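Local coordinates for SusD superfamily protein (PDB 3MYV), which probably binds polysaccharide at the outer membrane of Bacteroides vulgatus, as a member of the SusD family of glycan-uptake proteins, at residues A[34-39]-A[73-78]; A[42-47]-A[61-66]; A[331-336]-A[392-397]. One frame throughout, in Å; residues are numbered along the deposited sequence.

All three contacts are largely buried, but at different depths: contact 3 is centred about 6 Å from the centre of the chain, contact 1 about 11 Å and contact 2 about 15 Å. Contacts 1 and 2 share helix 36-43, using its first and last turns; contact 3 joins the strand-to-helix corner at 331-336 to the loop before helix 397-403. Contact 1 rests on apolar packing, with Gly73 at its exposed side; contact 2 centres on one buried lysine, and contact 3 on a salt bridge. Helix 36-43 and its continuation also reach contact 3: Phe38 packs on the backbone of 393-395, Asp42 OD1 probably accepts a hydrogen bond from Gly393 N, and Asp46 pairs with Arg397.

Contact 1 (A[34-39]-A[73-78]); sequences GAAMFA and GSLWGR
Ala36 and Gly73 bring the two backbones to 5.3 Å between their CA atoms, where the first turn of helix 36-43 meets the loop leading into helix 77-94. Ala36 CB points at this loop and lies 4.0 Å from Gly73 CA, an ordinary packing distance, at a residue whose positive phi (59°) suits glycine. The same methyl is 4.1 Å from Leu75 CG, so it is bordered by both residues. Leu75 has the most surface buried in the contact. Its CG, anti to the carbonyl carbon (chi1 -72°), carries both methyls to the helix start, where they divide the work: CD1 comes within 4.0 Å of Ala36 O, while CD2 touches Met37 SE at 3.7 Å. Met37, a selenomethionine, has a chain bent at chi2 and chi3, and its CG also nears Leu75 CD2, at 4.0 Å; the two side chains cross obliquely. Tyr32 lies against both Met37 and Leu75, and Asp123 and Cys127 of helix 103-128 also border Met37. Backbone hydrogen bonds pair Ala36 with Ser30 and Ser74 with Gly31, so both segments are joined to the residues just before Gly34. With Ala35 as N-cap, this is apolar packing of a helix start on an inter-helix loop, within the largely helical SusD fold.

Contact 2 (A[42-47]-A[61-66]); sequences DMKGDD and YMFNHR
Lys44 and His65 meet through a hydrogen bond in which NZ donates to His65 NE2 at 2.9 Å. The ammonium approaches the edge of the imidazole, only 10° out of the ring plane. The same NZ stands over one face of Phe63, 3.3 Å from the ring centroid and 19° off its normal, which meets the geometry of a cation-pi contact. Up to CE the lysine chain is extended over this face; the bend at chi4 (-69°) brings NZ back down onto it, offset toward the rim, and within bonding distance of His65 NE2. Lower down, Lys44 CG sits over the CZ end of the same face, 3.6 Å from Phe63 CZ, with CB just beyond that end. Beside this group Met43 O sits at the edge of the Tyr61 ring, 3.5 Å from CD1, and the same carbonyl receives a CA-H...O contact from Tyr61. A second shell fixes the partners. His65 ND1 is bonded to Leu70 O, which is consistent with a proton on ND1 and leaves NE2 as the acceptor for Lys44. Tyr61 OH is held by His415 ND1 and Leu416 N, and Phe398 packs on both Lys44 and Phe63. Phe63 leaves the helix at its C-prime position, with positive phi, in a Schellman motif that ends helix 56-61, marked by Asn64 N to Thr59 O and Phe63 N to Cys60 O.

Contact 3 (A[331-336]-A[392-397]); sequences VLRLSE and VGEGHR. With EDO (1,2-ethanediol), chain I.
Glu394 reaches Arg333 from the loop after helix 380-391. Its CB lies at the edge of the His396 ring, close to its plane. CG continues an extended chain that carries the carboxylate across to the arginine, where CD comes to 3.5 Å from Arg333 NE. OE1 takes the NE hydrogen at 2.8 Å in a nearly straight bond (173°), with OE1 in the guanidinium plane. OE2 receives Arg333 NH2, also at 2.8 Å but more bent (148°), through its syn lone pair. The guanidinium is thus gripped side-on, one nitrogen to each oxygen, with the two planes 31° apart. Lys314 NZ is a second cation on OE2, and Arg333 is shared in turn with Glu390 and Glu247; such a network would probably favour the ionised carboxylates. Arg333 ends strand 329-333, which pairs antiparallel with strand 248-252 and carries a classic beta bulge where Val331 and Leu332 both face Phe250; the chain then passes into helix 334-348. From that helix Glu336, its CB directed at the 392-397 loop, brings CD to 3.6 Å from His396 CE1, with the carboxylate steeply turned against the ring; its main polar partner is Arg198. An ethanediol, probably from the crystallisation liquor, sets O1 over one face of His396, in weak contact with Gly395 O (3.1 Å), and is also bonded by Arg198, Tyr33 and Arg126.

Contact 1 (A[34-39]-A[73-78])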
loop_
_atom_site.group_PDB
_atom_site.type_symbol
_atom_site.label_atom_id
_atom_site.label_comp_id
_atom_site.label_asym_id
_atom_site.label_seq_id
_atom_site.Cartn_x
_atom_site.Cartn_y
_atom_site.Cartn_z
ATOM N N GLY A 34 10.336 1.376 -1.023
ATOM C CA GLY A 34 11.081 1.591 -2.258
ATOM C C GLY A 34 10.757 0.597 -3.363
ATOM O O GLY A 34 10.995 0.892 -4.544
ATOM N N ALA A 35 10.227 -0.567 -2.988
ATOM C CA ALA A 35 9.899 -1.626 -3.950
ATOM C C ALA A 35 9.099 -2.797 -3.353
ATOM O O ALA A 35 8.061 -3.181 -3.896
ATOM C CB ALA A 35 11.197 -2.176 -4.598
ATOM N N ALA A 36 9.597 -3.398 -2.277
ATOM C CA ALA A 36 9.055 -4.699 -1.815
ATOM C C ALA A 36 7.551 -4.710 -1.548
ATOM O O ALA A 36 6.890 -5.693 -1.860
ATOM C CB ALA A 36 9.810 -5.243 -0.594
HETATM N N MSE A 37 7.021 -3.644 -0.954
HETATM C CA MSE A 37 5.572 -3.608 -0.601
HETATM C C MSE A 37 4.707 -3.750 -1.870
HETATM O O MSE A 37 3.662 -4.410 -1.858
HETATM C CB MSE A 37 5.196 -2.305 0.115
HETATM C CG MSE A 37 4.938 -2.336 1.588
HETATM SE SE MSE A 37 4.095 -3.832 2.434
HETATM C CE MSE A 37 2.881 -4.498 1.141
ATOM N N PHE A 38 5.182 -3.182 -2.960
ATOM C CA PHE A 38 4.456 -3.155 -4.211
ATOM C C PHE A 38 4.591 -4.472 -4.904
ATOM O O PHE A 38 3.617 -4.983 -5.432
ATOM C CB PHE A 38 4.926 -1.986 -5.071
ATOM C CG PHE A 38 4.786 -0.660 -4.372
ATOM C CD1 PHE A 38 3.535 -0.101 -4.180
ATOM C CD2 PHE A 38 5.884 0.000 -3.881
ATOM C CE1 PHE A 38 3.393 1.087 -3.504
ATOM C CE2 PHE A 38 5.757 1.194 -3.208
ATOM C CZ PHE A 38 4.520 1.743 -3.018
ATOM N N ALA A 39 5.792 -5.044 -4.883
ATOM C CA ALA A 39 5.986 -6.395 -5.410
ATOM C C ALA A 39 5.007 -7.340 -4.743
ATOM O O ALA A 39 4.390 -8.193 -5.376
ATOM C CB ALA A 39 7.416 -6.845 -5.189
ATOM N N GLY A 73 11.888 -8.982 0.484
ATOM C CA GLY A 73 12.558 -7.733 0.792
ATOM C C GLY A 73 12.933 -7.659 2.268
ATOM O O GLY A 73 13.571 -8.565 2.784
ATOM N N SER A 74 12.522 -6.579 2.931
ATOM C CA SER A 74 12.689 -6.389 4.393
ATOM C C SER A 74 11.355 -6.148 5.111
ATOM O O SER A 74 11.257 -5.349 6.076
ATOM C CB SER A 74 13.610 -5.200 4.627
ATOM O OG SER A 74 14.884 -5.489 4.086
ATOM N N LEU A 75 10.328 -6.842 4.650
ATOM C CA LEU A 75 8.952 -6.550 5.083
ATOM C C LEU A 75 8.715 -6.930 6.547
ATOM O O LEU A 75 7.735 -6.497 7.137
ATOM C CB LEU A 75 7.930 -7.211 4.147
ATOM C CG LEU A 75 7.806 -6.582 2.742
ATOM C CD1 LEU A 75 6.689 -7.277 1.848
ATOM C CD2 LEU A 75 7.570 -5.084 2.870
ATOM N N TRP A 76 9.634 -7.685 7.150
ATOM C CA TRP A 76 9.618 -7.835 8.617
ATOM C C TRP A 76 10.536 -6.820 9.257
ATOM O O TRP A 76 10.102 -6.005 10.070
ATOM C CB TRP A 76 10.083 -9.232 9.047
ATOM C CG TRP A 76 10.237 -9.452 10.546
ATOM C CD1 TRP A 76 11.345 -9.180 11.304
ATOM C CD2 TRP A 76 9.296 -10.075 11.439
ATOM N NE1 TRP A 76 11.135 -9.550 12.608
ATOM C CE2 TRP A 76 9.899 -10.122 12.720
ATOM C CE3 TRP A 76 8.002 -10.565 11.288
ATOM C CZ2 TRP A 76 9.253 -10.674 13.851
ATOM C CZ3 TRP A 76 7.352 -11.129 12.410
ATOM C CH2 TRP A 76 7.976 -11.163 13.673
ATOM N N GLY A 77 11.826 -6.918 8.938
ATOM C CA GLY A 77 12.834 -6.110 9.618
ATOM C C GLY A 77 12.680 -4.604 9.545
ATOM O O GLY A 77 12.904 -3.889 10.537
ATOM N N ARG A 78 12.358 -4.084 8.376
ATOM C CA ARG A 78 12.358 -2.638 8.204
ATOM C C ARG A 78 11.175 -1.965 8.926
ATOM O O ARG A 78 11.395 -1.008 9.660
ATOM C CB ARG A 78 12.463 -2.237 6.716
ATOM C CG ARG A 78 12.543 -0.732 6.469
ATOM C CD ARG A 78 13.595 -0.052 7.276
ATOM N NE ARG A 78 14.874 -0.666 7.005
ATOM C CZ ARG A 78 15.702 -0.340 6.009
ATOM N NH1 ARG A 78 15.466 0.674 5.181
ATOM N NH2 ARG A 78 16.832 -1.011 5.884
#

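Contact 2 (A[42-47]-A[61-66])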
loop_
_atom_site.group_PDB
_atom_site.type_symbol
_atom_site.label_atom_id
_atom_site.label_comp_id
_atom_site.label_asym_id
_atom_site.label_seq_id
_atom_site.Cartn_x
_atom_site.Cartn_y
_atom_site.Cartn_z
ATOM N N ASP A 42 1.124 -6.505 -5.730
ATOM C CA ASP A 42 0.785 -6.696 -7.139
ATOM C C ASP A 42 1.106 -8.097 -7.646
ATOM O O ASP A 42 0.298 -8.711 -8.349
ATOM C CB ASP A 42 1.518 -5.669 -7.996
ATOM C CG ASP A 42 0.909 -4.276 -7.880
ATOM O OD1 ASP A 42 -0.204 -4.114 -8.381
ATOM O OD2 ASP A 42 1.556 -3.365 -7.311
HETATM N N MSE A 43 2.295 -8.621 -7.310
HETATM C CA MSE A 43 2.726 -9.886 -7.889
HETATM C C MSE A 43 1.912 -11.070 -7.381
HETATM O O MSE A 43 1.846 -12.100 -8.046
HETATM C CB MSE A 43 4.221 -10.130 -7.666
HETATM C CG MSE A 43 5.099 -9.067 -8.398
HETATM SE SE MSE A 43 5.075 -9.278 -10.324
HETATM C CE MSE A 43 5.415 -7.447 -10.764
ATOM N N LYS A 44 1.274 -10.905 -6.228
ATOM C CA LYS A 44 0.426 -11.941 -5.629
ATOM C C LYS A 44 -1.038 -11.906 -6.090
ATOM O O LYS A 44 -1.844 -12.807 -5.766
ATOM C CB LYS A 44 0.531 -11.843 -4.091
ATOM C CG LYS A 44 1.923 -12.135 -3.587
ATOM C CD LYS A 44 2.096 -12.055 -2.070
ATOM C CE LYS A 44 3.452 -12.634 -1.641
ATOM N NZ LYS A 44 3.480 -14.106 -1.844
ATOM N N GLY A 45 -1.394 -10.852 -6.808
ATOM C CA GLY A 45 -2.709 -10.746 -7.424
ATOM C C GLY A 45 -2.809 -11.451 -8.781
ATOM O O GLY A 45 -1.995 -12.325 -9.116
ATOM N N ASP A 46 -3.814 -11.049 -9.551
ATOM C CA ASP A 46 -4.056 -11.604 -10.890
ATOM C C ASP A 46 -3.717 -10.648 -12.032
ATOM O O ASP A 46 -3.874 -10.998 -13.225
ATOM C CB ASP A 46 -5.526 -12.054 -10.997
ATOM C CG ASP A 46 -6.498 -10.921 -10.775
ATOM O OD1 ASP A 46 -6.060 -9.838 -10.358
ATOM O OD2 ASP A 46 -7.699 -11.121 -11.017
ATOM N N ASP A 47 -3.256 -9.441 -11.691
ATOM C CA ASP A 47 -3.053 -8.383 -12.708
ATOM C C ASP A 47 -1.613 -8.102 -13.098
ATOM O O ASP A 47 -1.364 -7.485 -14.150
ATOM C CB ASP A 47 -3.680 -7.071 -12.241
ATOM C CG ASP A 47 -5.207 -7.119 -12.244
ATOM O OD1 ASP A 47 -5.770 -7.800 -13.135
ATOM O OD2 ASP A 47 -5.818 -6.462 -11.363
ATOM N N TYR A 61 5.581 -13.556 -6.542
ATOM C CA TYR A 61 4.670 -14.175 -7.512
ATOM C C TYR A 61 4.522 -15.673 -7.280
ATOM O O TYR A 61 3.421 -16.228 -7.351
ATOM C CB TYR A 61 5.215 -13.900 -8.907
ATOM C CG TYR A 61 4.528 -14.606 -10.030
ATOM C CD1 TYR A 61 3.270 -14.203 -10.451
ATOM C CD2 TYR A 61 5.179 -15.592 -10.755
ATOM C CE1 TYR A 61 2.636 -14.844 -11.541
ATOM C CE2 TYR A 61 4.572 -16.223 -11.836
ATOM C CZ TYR A 61 3.305 -15.838 -12.227
ATOM O OH TYR A 61 2.720 -16.479 -13.280
HETATM N N MSE A 62 5.651 -16.321 -7.011
HETATM C CA MSE A 62 5.695 -17.770 -6.822
HETATM C C MSE A 62 5.400 -18.198 -5.376
HETATM O O MSE A 62 5.486 -19.387 -5.055
HETATM C CB MSE A 62 7.065 -18.288 -7.256
HETATM C CG MSE A 62 7.379 -18.078 -8.735
HETATM SE SE MSE A 62 6.178 -18.988 -9.935
HETATM C CE MSE A 62 6.608 -20.877 -9.551
ATOM N N PHE A 63 5.032 -17.254 -4.505
ATOM C CA PHE A 63 4.870 -17.549 -3.053
ATOM C C PHE A 63 6.022 -18.413 -2.510
ATOM O O PHE A 63 5.820 -19.297 -1.695
ATOM C CB PHE A 63 3.498 -18.165 -2.730
ATOM C CG PHE A 63 2.347 -17.192 -2.911
ATOM C CD1 PHE A 63 1.972 -16.765 -4.188
ATOM C CD2 PHE A 63 1.651 -16.689 -1.804
ATOM C CE1 PHE A 63 0.917 -15.819 -4.369
ATOM C CE2 PHE A 63 0.578 -15.765 -1.961
ATOM C CZ PHE A 63 0.218 -15.323 -3.245
ATOM N N ASN A 64 7.239 -18.095 -2.952
ATOM C CA ASN A 64 8.437 -18.828 -2.553
ATOM C C ASN A 64 9.029 -18.127 -1.328
ATOM O O ASN A 64 9.869 -17.241 -1.463
ATOM C CB ASN A 64 9.449 -18.853 -3.710
ATOM C CG ASN A 64 10.750 -19.517 -3.330
ATOM O OD1 ASN A 64 10.852 -20.121 -2.272
ATOM N ND2 ASN A 64 11.765 -19.371 -4.171
ATOM N N HIS A 65 8.529 -18.503 -0.156
ATOM C CA HIS A 65 8.916 -17.889 1.116
ATOM C C HIS A 65 9.165 -18.986 2.148
ATOM O O HIS A 65 8.399 -19.940 2.241
ATOM C CB HIS A 65 7.808 -16.992 1.659
ATOM C CG HIS A 65 7.256 -16.041 0.661
ATOM N ND1 HIS A 65 7.984 -14.978 0.179
ATOM C CD2 HIS A 65 6.030 -15.956 0.088
ATOM C CE1 HIS A 65 7.246 -14.306 -0.690
ATOM N NE2 HIS A 65 6.056 -14.878 -0.762
ATOM N N ARG A 66 10.203 -18.823 2.955
ATOM C CA ARG A 66 10.416 -19.762 4.058
ATOM C C ARG A 66 11.029 -19.101 5.292
ATOM O O ARG A 66 11.580 -18.001 5.207
ATOM C CB ARG A 66 11.245 -20.945 3.588
ATOM C CG ARG A 66 12.551 -20.574 2.995
ATOM C CD ARG A 66 13.244 -21.790 2.378
ATOM N NE ARG A 66 14.687 -21.649 2.519
ATOM C CZ ARG A 66 15.489 -21.036 1.651
ATOM N NH1 ARG A 66 15.011 -20.512 0.520
ATOM N NH2 ARG A 66 16.788 -20.961 1.907
#

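Contact 3 (A[331-336]-A[392-397])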
loop_
_atom_site.group_PDB
_atom_site.type_symbol
_atom_site.label_atom_id
_atom_site.label_comp_id
_atom_site.label_asym_id
_atom_site.label_seq_id
_atom_site.Cartn_x
_atom_site.Cartn_y
_atom_site.Cartn_z
ATOM N N VAL A 331 1.885 6.191 -2.179
ATOM C CA VAL A 331 1.390 5.358 -1.092
ATOM C C VAL A 331 -0.099 5.631 -0.799
ATOM O O VAL A 331 -0.864 4.703 -0.573
ATOM C CB VAL A 331 2.255 5.590 0.165
ATOM C CG1 VAL A 331 1.757 4.761 1.385
ATOM C CG2 VAL A 331 3.745 5.243 -0.099
ATOM N N LEU A 332 -0.491 6.905 -0.792
ATOM C CA LEU A 332 -1.870 7.327 -0.575
ATOM C C LEU A 332 -2.224 8.438 -1.548
ATOM O O LEU A 332 -1.627 9.522 -1.516
ATOM C CB LEU A 332 -2.039 7.815 0.871
ATOM C CG LEU A 332 -1.789 6.821 1.998
ATOM C CD1 LEU A 332 -1.367 7.578 3.298
ATOM C CD2 LEU A 332 -3.037 5.958 2.223
ATOM N N ARG A 333 -3.194 8.163 -2.417
ATOM C CA ARG A 333 -3.700 9.172 -3.339
ATOM C C ARG A 333 -5.214 9.228 -3.375
ATOM O O ARG A 333 -5.916 8.291 -2.966
ATOM C CB ARG A 333 -3.124 9.008 -4.746
ATOM C CG ARG A 333 -3.601 7.785 -5.533
ATOM C CD ARG A 333 -2.969 7.786 -6.915
ATOM N NE ARG A 333 -3.290 6.545 -7.648
ATOM C CZ ARG A 333 -4.134 6.470 -8.669
ATOM N NH1 ARG A 333 -4.792 7.549 -9.097
ATOM N NH2 ARG A 333 -4.336 5.305 -9.272
ATOM N N LEU A 334 -5.713 10.353 -3.855
ATOM C CA LEU A 334 -7.163 10.648 -3.851
ATOM C C LEU A 334 -8.070 9.595 -4.516
ATOM O O LEU A 334 -9.127 9.304 -4.004
ATOM C CB LEU A 334 -7.406 12.048 -4.460
ATOM C CG LEU A 334 -8.814 12.658 -4.379
ATOM C CD1 LEU A 334 -9.323 12.706 -2.915
ATOM C CD2 LEU A 334 -8.871 14.060 -5.029
ATOM N N SER A 335 -7.694 9.057 -5.673
ATOM C CA SER A 335 -8.522 8.037 -6.332
ATOM C C SER A 335 -8.838 6.855 -5.401
ATOM O O SER A 335 -9.946 6.330 -5.417
ATOM C CB SER A 335 -7.878 7.544 -7.626
ATOM O OG SER A 335 -7.808 8.557 -8.637
ATOM N N GLU A 336 -7.886 6.442 -4.564
ATOM C CA GLU A 336 -8.187 5.357 -3.619
ATOM C C GLU A 336 -9.360 5.701 -2.716
ATOM O O GLU A 336 -10.205 4.841 -2.454
ATOM C CB GLU A 336 -6.983 4.971 -2.754
ATOM C CG GLU A 336 -7.263 3.745 -1.895
ATOM C CD GLU A 336 -6.219 3.469 -0.804
ATOM O OE1 GLU A 336 -5.156 4.104 -0.834
ATOM O OE2 GLU A 336 -6.473 2.579 0.037
ATOM N N VAL A 392 -3.439 -0.725 -10.343
ATOM C CA VAL A 392 -2.399 -1.629 -10.819
ATOM C C VAL A 392 -1.015 -1.013 -10.587
ATOM O O VAL A 392 -0.786 0.180 -10.847
ATOM C CB VAL A 392 -2.608 -2.016 -12.311
ATOM C CG1 VAL A 392 -2.284 -0.828 -13.286
ATOM C CG2 VAL A 392 -1.772 -3.258 -12.654
ATOM N N GLY A 393 -0.096 -1.810 -10.054
ATOM C CA GLY A 393 1.255 -1.300 -9.808
ATOM C C GLY A 393 1.433 -0.589 -8.470
ATOM O O GLY A 393 2.560 -0.165 -8.153
ATOM N N GLU A 394 0.340 -0.403 -7.725
ATOM C CA GLU A 394 0.333 0.408 -6.498
ATOM C C GLU A 394 0.182 -0.457 -5.247
ATOM O O GLU A 394 0.049 0.055 -4.125
ATOM C CB GLU A 394 -0.760 1.501 -6.559
ATOM C CG GLU A 394 -0.457 2.569 -7.588
ATOM C CD GLU A 394 -1.608 3.535 -7.776
ATOM O OE1 GLU A 394 -1.851 4.317 -6.838
ATOM O OE2 GLU A 394 -2.249 3.519 -8.847
ATOM N N GLY A 395 0.216 -1.772 -5.419
ATOM C CA GLY A 395 0.358 -2.674 -4.273
ATOM C C GLY A 395 -0.925 -3.070 -3.574
ATOM O O GLY A 395 -0.886 -3.412 -2.383
ATOM N N HIS A 396 -2.059 -3.007 -4.277
ATOM C CA HIS A 396 -3.370 -3.265 -3.644
ATOM C C HIS A 396 -4.005 -4.606 -3.979
ATOM O O HIS A 396 -4.700 -5.176 -3.135
ATOM C CB HIS A 396 -4.400 -2.194 -4.051
ATOM C CG HIS A 396 -4.075 -0.815 -3.586
ATOM N ND1 HIS A 396 -4.562 -0.293 -2.400
ATOM C CD2 HIS A 396 -3.333 0.167 -4.156
ATOM C CE1 HIS A 396 -4.123 0.949 -2.269
ATOM N NE2 HIS A 396 -3.385 1.256 -3.322
ATOM N N ARG A 397 -3.867 -5.062 -5.229
ATOM C CA ARG A 397 -4.727 -6.129 -5.758
ATOM C C ARG A 397 -4.814 -7.387 -4.909
ATOM O O ARG A 397 -5.932 -7.883 -4.634
ATOM C CB ARG A 397 -4.341 -6.491 -7.202
ATOM C CG ARG A 397 -5.274 -7.506 -7.874
ATOM C CD ARG A 397 -6.704 -6.962 -8.128
ATOM N NE ARG A 397 -7.451 -7.873 -8.995
ATOM C CZ ARG A 397 -8.777 -7.927 -9.119
ATOM N NH1 ARG A 397 -9.551 -7.134 -8.424
ATOM N NH2 ARG A 397 -9.323 -8.798 -9.960
HETATM C C1 EDO I . 0.755 0.266 -0.741
HETATM O O1 EDO I . -0.237 -0.728 -0.961
HETATM C C2 EDO I . 0.174 1.448 0.043
HETATM O O2 EDO I . 0.171 1.203 1.490
#